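Local coordinates for protein neuraminidase (Influenza A virus, PDB 4K3Y) that forms the beta-propeller ectodomain of a neuraminidase-like surface protein from a bat influenza A virus, whose enzymatic role remains uncertain, at residues Phe45-Asp50 / Phe109-Leu114; Arg172-Val177 / Ala182-Leu187. All coordinates share one frame; numbering follows the deposited sequence.

Contact 1: Phe45-Asp50 / Phe109-Leu114; sequences FVSCSD and FQWTVL
Trp111 pushes the far rim of its indole against the backbone of Ser47 to Ser49, joining two neighbouring blades of the six-bladed neuraminidase beta-propeller. Strand 40-48 is the first strand of one four-stranded sheet, strand 111-117 the second of the next. The two backbones stay well apart, Ser49 CA and Trp111 CA being 7.8 Å from each other, and the indole bridges most of the gap. CG lies anti to the carbonyl carbon (chi1 -76°), and with chi2 at 103° the ring's six-membered part leads. Carbonyl Ser47 O meets the ring edge near its plane, 3.3 Å from Trp111 CH2. To one side of that atom, Ser47 CB and OG both pack against Trp111 CZ3. On its other side, Ser49 CB comes obliquely to within 3.7 Å of Trp111 CZ2. No hydrogen bond links the segments, and the serine hydroxyls look to other partners. Ser47 OG bonds to Ser148 OG, which satisfies this buried hydroxyl while CB and OG still line the indole. His106 meets the indole edge-to-face, and Phe56 meets it with planes at a steep angle. Cys48 turns its side chain the other way, into a disulfide with Cys53 that ties strand 40-48 to strand 53-61. In the turn between those strands, Ser49 OG sits between its own N and carbonyl carbon (chi1 73°), bonding to both Lys51 N and Glu52 N.

Contact 2: Arg172-Val177 / Ala182-Leu187; sequences RLYRLV and AGWKAL
Leu173 and Lys185 form an antiparallel hydrogen-bonded pair, each satisfying the other's backbone: Leu173 N donates to Lys185 O at 2.8 Å, and Lys185 N returns a bond to Leu173 O at 2.9 Å. Further along, Arg175 faces two residues instead of one. Its N gives a long but straight bond to Gly183 O (3.2 Å, 169°), whereas its carbonyl, Arg175 O, accepts from Ala182 N at 2.7 Å. Ala182 and Gly183 thus make a beta bulge opposite Arg175. The arginine side chain also binds the bulge: bent at chi3, it brings NE 3.3 Å from Ala182 O. This bond is less direct, since the oxygen lies near the guanidinium plane but NE stands well above the plane of the carbonyl. The other end of the same guanidinium is engaged too, NH1 bonding to Gln226 O while the group makes a cation-pi contact with Phe228. Backbone groups of Arg172, Tyr174 and Leu176 bond instead to strand 155-162, so successive residues of 172-177 serve its two neighbours in turn. Tyr174 and Trp184, a non-hydrogen-bonded pair, point side by side from one face of the sheet, with Trp184 CB over the tyrosine ring. From that same face the extended Arg172 lays its guanidinium flat on the indole (planes at 15°), placing CZ 3.6 Å from the centroid of the six-membered ring in a cation-pi stack. Strand 180-187 is outermost in its four-stranded sheet, making this the bulged outer beta hairpin of a neuraminidase propeller blade.

In the fold
Both segments of contact 1 precede contact 2 in sequence, and both contacts belong to the same six-sheet neuraminidase propeller. Contact 1 runs between the sheets holding strands 40-48 and 111-117; contact 2 lies within the next sheet, which begins with strand 150-152 and ends with strand 180-187. They are about 18 Å apart between centres and approach to about 4 Å between nearest atoms without packing together. Contact 1 is buried, its centre about 13 Å from that of the chain, while contact 2 lies farther out, at about 19 Å, and is partly exposed. Contact 1 fastens neighbouring blades through side chains; contact 2 builds the outer edge of one blade by backbone pairing and side-chain stacking, near an attached glycan.

Contact 1: Phe45-Asp50 / Phe109-Leu114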
loop_
_atom_site.group_PDB
_atom_site.type_symbol
_atom_site.label_atom_id
_atom_site.label_comp_id
_atom_site.label_asym_id
_atom_site.label_seq_id
_atom_site.Cartn_x
_atom_site.Cartn_y
_atom_site.Cartn_z
ATOM N N PHE C 45 0.318 22.208 -1.967
ATOM C CA PHE C 45 0.451 22.514 -3.380
ATOM C C PHE C 45 0.501 21.188 -4.140
ATOM O O PHE C 45 0.691 20.113 -3.554
ATOM C CB PHE C 45 1.698 23.371 -3.674
ATOM C CG PHE C 45 2.991 22.635 -3.502
ATOM C CD1 PHE C 45 3.603 22.557 -2.255
ATOM C CD2 PHE C 45 3.595 21.997 -4.589
ATOM C CE1 PHE C 45 4.811 21.860 -2.093
ATOM C CE2 PHE C 45 4.792 21.299 -4.435
ATOM C CZ PHE C 45 5.406 21.237 -3.184
ATOM N N VAL C 46 0.336 21.269 -5.450
ATOM C CA VAL C 46 0.282 20.076 -6.252
ATOM C C VAL C 46 1.438 20.057 -7.232
ATOM O O VAL C 46 1.761 21.081 -7.865
ATOM C CB VAL C 46 -1.042 19.996 -7.000
ATOM C CG1 VAL C 46 -1.078 18.777 -7.923
ATOM C CG2 VAL C 46 -2.179 19.948 -5.995
ATOM N N SER C 47 2.081 18.896 -7.332
ATOM C CA SER C 47 3.036 18.668 -8.405
ATOM C C SER C 47 2.813 17.297 -9.035
ATOM O O SER C 47 2.475 16.309 -8.354
ATOM C CB SER C 47 4.464 18.819 -7.923
ATOM O OG SER C 47 5.311 19.021 -9.035
ATOM N N CYS C 48 2.993 17.250 -10.346
ATOM C CA CYS C 48 2.710 16.040 -11.088
ATOM C C CYS C 48 3.977 15.412 -11.643
ATOM O O CYS C 48 4.909 16.118 -12.028
ATOM C CB CYS C 48 1.710 16.348 -12.201
ATOM S SG CYS C 48 0.106 16.815 -11.530
ATOM N N SER C 49 4.017 14.081 -11.632
ATOM C CA SER C 49 5.064 13.312 -12.310
ATOM C C SER C 49 4.521 12.804 -13.640
ATOM O O SER C 49 3.532 13.324 -14.162
ATOM C CB SER C 49 5.494 12.128 -11.459
ATOM O OG SER C 49 4.486 11.130 -11.456
ATOM N N ASP C 50 5.165 11.789 -14.193
ATOM C CA ASP C 50 4.721 11.231 -15.466
ATOM C C ASP C 50 3.760 10.066 -15.235
ATOM O O ASP C 50 3.259 9.473 -16.187
ATOM C CB ASP C 50 5.914 10.844 -16.356
ATOM C CG ASP C 50 6.857 9.822 -15.695
ATOM O OD1 ASP C 50 6.705 9.510 -14.487
ATOM O OD2 ASP C 50 7.769 9.330 -16.404
ATOM N N PHE C 109 12.527 10.750 -13.868
ATOM C CA PHE C 109 13.291 9.761 -13.115
ATOM C C PHE C 109 12.899 9.781 -11.646
ATOM O O PHE C 109 12.346 8.808 -11.132
ATOM C CB PHE C 109 14.791 10.012 -13.290
ATOM C CG PHE C 109 15.179 10.272 -14.712
ATOM C CD1 PHE C 109 14.989 9.289 -15.684
ATOM C CD2 PHE C 109 15.707 11.500 -15.092
ATOM C CE1 PHE C 109 15.327 9.525 -17.009
ATOM C CE2 PHE C 109 16.044 11.747 -16.409
ATOM C CZ PHE C 109 15.855 10.756 -17.373
ATOM N N GLN C 110 13.164 10.896 -10.973
ATOM C CA GLN C 110 12.817 10.996 -9.561
ATOM C C GLN C 110 12.167 12.326 -9.135
ATOM O O GLN C 110 12.213 13.339 -9.861
ATOM C CB GLN C 110 14.054 10.719 -8.708
ATOM C CG GLN C 110 13.909 9.515 -7.806
ATOM C CD GLN C 110 14.353 8.243 -8.465
ATOM O OE1 GLN C 110 15.147 8.264 -9.403
ATOM N NE2 GLN C 110 13.840 7.121 -7.985
ATOM N N TRP C 111 11.555 12.308 -7.950
ATOM C CA TRP C 111 11.102 13.536 -7.308
ATOM C C TRP C 111 12.268 14.357 -6.744
ATOM O O TRP C 111 13.083 13.854 -5.939
ATOM C CB TRP C 111 10.120 13.237 -6.168
ATOM C CG TRP C 111 8.772 12.875 -6.644
ATOM C CD1 TRP C 111 8.229 11.625 -6.693
ATOM C CD2 TRP C 111 7.773 13.771 -7.152
ATOM N NE1 TRP C 111 6.953 11.683 -7.205
ATOM C CE2 TRP C 111 6.645 12.990 -7.491
ATOM C CE3 TRP C 111 7.721 15.154 -7.349
ATOM C CZ2 TRP C 111 5.476 13.548 -8.026
ATOM C CZ3 TRP C 111 6.554 15.710 -7.882
ATOM C CH2 TRP C 111 5.454 14.906 -8.214
ATOM N N THR C 112 12.338 15.619 -7.169
ATOM C CA THR C 112 13.187 16.615 -6.529
ATOM C C THR C 112 12.364 17.398 -5.490
ATOM O O THR C 112 11.275 17.915 -5.781
ATOM C CB THR C 112 13.763 17.594 -7.551
ATOM O OG1 THR C 112 14.434 16.865 -8.594
ATOM C CG2 THR C 112 14.726 18.550 -6.865
ATOM N N VAL C 113 12.881 17.478 -4.272
ATOM C CA VAL C 113 12.193 18.198 -3.216
ATOM C C VAL C 113 13.111 19.234 -2.570
ATOM O O VAL C 113 14.119 18.882 -1.945
ATOM C CB VAL C 113 11.688 17.231 -2.136
ATOM C CG1 VAL C 113 11.098 18.001 -0.957
ATOM C CG2 VAL C 113 10.667 16.265 -2.723
ATOM N N LEU C 114 12.772 20.513 -2.725
ATOM C CA LEU C 114 13.494 21.563 -2.007
ATOM C C LEU C 114 12.787 21.873 -0.705
ATOM O O LEU C 114 11.617 22.253 -0.708
ATOM C CB LEU C 114 13.631 22.828 -2.841
ATOM C CG LEU C 114 14.425 22.583 -4.121
ATOM C CD1 LEU C 114 13.468 22.276 -5.273
ATOM C CD2 LEU C 114 15.328 23.761 -4.441
#

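Contact 2: Arg172-Val177 / Ala182-Leu187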
loop_
_atom_site.group_PDB
_atom_site.type_symbol
_atom_site.label_atom_id
_atom_site.label_comp_id
_atom_site.label_asym_id
_atom_site.label_seq_id
_atom_site.Cartn_x
_atom_site.Cartn_y
_atom_site.Cartn_z
ATOM N N ARG C 172 16.613 34.389 -6.779
ATOM C CA ARG C 172 17.520 33.676 -7.666
ATOM C C ARG C 172 16.846 32.574 -8.466
ATOM O O ARG C 172 15.995 31.840 -7.956
ATOM C CB ARG C 172 18.680 33.092 -6.867
ATOM C CG ARG C 172 19.688 34.134 -6.423
ATOM C CD ARG C 172 20.800 33.487 -5.643
ATOM N NE ARG C 172 21.875 34.426 -5.344
ATOM C CZ ARG C 172 23.027 34.073 -4.780
ATOM N NH1 ARG C 172 23.243 32.797 -4.466
ATOM N NH2 ARG C 172 23.965 34.990 -4.537
ATOM N N LEU C 173 17.243 32.472 -9.728
ATOM C CA LEU C 173 16.792 31.401 -10.605
ATOM C C LEU C 173 17.747 30.202 -10.520
ATOM O O LEU C 173 18.926 30.320 -10.832
ATOM C CB LEU C 173 16.723 31.913 -12.041
ATOM C CG LEU C 173 15.417 31.643 -12.775
ATOM C CD1 LEU C 173 15.572 31.960 -14.255
ATOM C CD2 LEU C 173 14.968 30.197 -12.566
ATOM N N TYR C 174 17.243 29.051 -10.090
ATOM C CA TYR C 174 18.081 27.856 -9.996
ATOM C C TYR C 174 17.737 26.815 -11.064
ATOM O O TYR C 174 16.563 26.516 -11.308
ATOM C CB TYR C 174 18.003 27.226 -8.598
ATOM C CG TYR C 174 18.801 27.967 -7.545
ATOM C CD1 TYR C 174 18.266 29.078 -6.897
ATOM C CD2 TYR C 174 20.084 27.558 -7.197
ATOM C CE1 TYR C 174 18.982 29.765 -5.941
ATOM C CE2 TYR C 174 20.812 28.245 -6.237
ATOM C CZ TYR C 174 20.251 29.350 -5.613
ATOM O OH TYR C 174 20.943 30.054 -4.655
ATOM N N ARG C 175 18.772 26.272 -11.701
ATOM C CA ARG C 175 18.600 25.159 -12.622
ATOM C C ARG C 175 19.160 23.909 -11.950
ATOM O O ARG C 175 20.222 23.962 -11.324
ATOM C CB ARG C 175 19.301 25.446 -13.953
ATOM C CG ARG C 175 20.149 24.289 -14.505
ATOM C CD ARG C 175 20.698 24.530 -15.918
ATOM N NE ARG C 175 21.316 25.845 -16.089
ATOM C CZ ARG C 175 20.966 26.707 -17.042
ATOM N NH1 ARG C 175 20.006 26.385 -17.906
ATOM N NH2 ARG C 175 21.569 27.886 -17.136
ATOM N N LEU C 176 18.442 22.794 -12.057
ATOM C CA LEU C 176 18.856 21.567 -11.380
ATOM C C LEU C 176 18.810 20.346 -12.272
ATOM O O LEU C 176 17.827 20.106 -12.984
ATOM C CB LEU C 176 17.983 21.304 -10.157
ATOM C CG LEU C 176 18.042 22.335 -9.035
ATOM C CD1 LEU C 176 16.670 22.434 -8.418
ATOM C CD2 LEU C 176 19.067 21.947 -7.981
ATOM N N VAL C 177 19.878 19.564 -12.214
ATOM C CA VAL C 177 19.912 18.306 -12.928
ATOM C C VAL C 177 20.055 17.162 -11.930
ATOM O O VAL C 177 20.966 17.171 -11.101
ATOM C CB VAL C 177 21.040 18.296 -13.954
ATOM C CG1 VAL C 177 21.644 16.918 -14.047
ATOM C CG2 VAL C 177 20.514 18.749 -15.306
ATOM N N ALA C 182 22.766 23.019 -11.197
ATOM C CA ALA C 182 23.525 23.154 -12.431
ATOM C C ALA C 182 23.724 24.621 -12.776
ATOM O O ALA C 182 23.663 24.999 -13.950
ATOM C CB ALA C 182 22.824 22.433 -13.565
ATOM N N GLY C 183 23.952 25.441 -11.749
ATOM C CA GLY C 183 24.135 26.876 -11.921
ATOM C C GLY C 183 22.894 27.695 -11.609
ATOM O O GLY C 183 21.791 27.155 -11.483
ATOM N N TRP C 184 23.068 29.009 -11.500
ATOM C CA TRP C 184 21.978 29.900 -11.109
ATOM C C TRP C 184 22.171 31.326 -11.625
ATOM O O TRP C 184 23.293 31.740 -11.906
ATOM C CB TRP C 184 21.838 29.908 -9.579
ATOM C CG TRP C 184 23.069 30.399 -8.857
ATOM C CD1 TRP C 184 24.099 29.638 -8.373
ATOM C CD2 TRP C 184 23.392 31.758 -8.540
ATOM N NE1 TRP C 184 25.044 30.442 -7.779
ATOM C CE2 TRP C 184 24.633 31.747 -7.866
ATOM C CE3 TRP C 184 22.756 32.984 -8.764
ATOM C CZ2 TRP C 184 25.248 32.918 -7.411
ATOM C CZ3 TRP C 184 23.370 34.146 -8.313
ATOM C CH2 TRP C 184 24.606 34.103 -7.645
ATOM N N LYS C 185 21.078 32.076 -11.750
ATOM C CA LYS C 185 21.179 33.493 -12.098
ATOM C C LYS C 185 20.527 34.362 -11.033
ATOM O O LYS C 185 19.454 34.036 -10.531
ATOM C CB LYS C 185 20.557 33.786 -13.478
ATOM C CG LYS C 185 20.732 35.240 -13.968
ATOM C CD LYS C 185 22.184 35.729 -13.821
ATOM C CE LYS C 185 22.381 37.156 -14.350
ATOM N NZ LYS C 185 23.807 37.612 -14.265
ATOM N N ALA C 186 21.182 35.464 -10.676
ATOM C CA ALA C 186 20.536 36.466 -9.832
ATOM C C ALA C 186 19.506 37.251 -10.656
ATOM O O ALA C 186 19.777 37.677 -11.779
ATOM C CB ALA C 186 21.563 37.403 -9.207
ATOM N N LEU C 187 18.315 37.429 -10.104
ATOM C CA LEU C 187 17.274 38.146 -10.815
ATOM C C LEU C 187 17.236 39.599 -10.366
ATOM O O LEU C 187 17.425 39.906 -9.181
ATOM C CB LEU C 187 15.918 37.486 -10.579
ATOM C CG LEU C 187 15.788 36.018 -10.991
ATOM C CD1 LEU C 187 14.654 35.384 -10.241
ATOM C CD2 LEU C 187 15.546 35.882 -12.480
#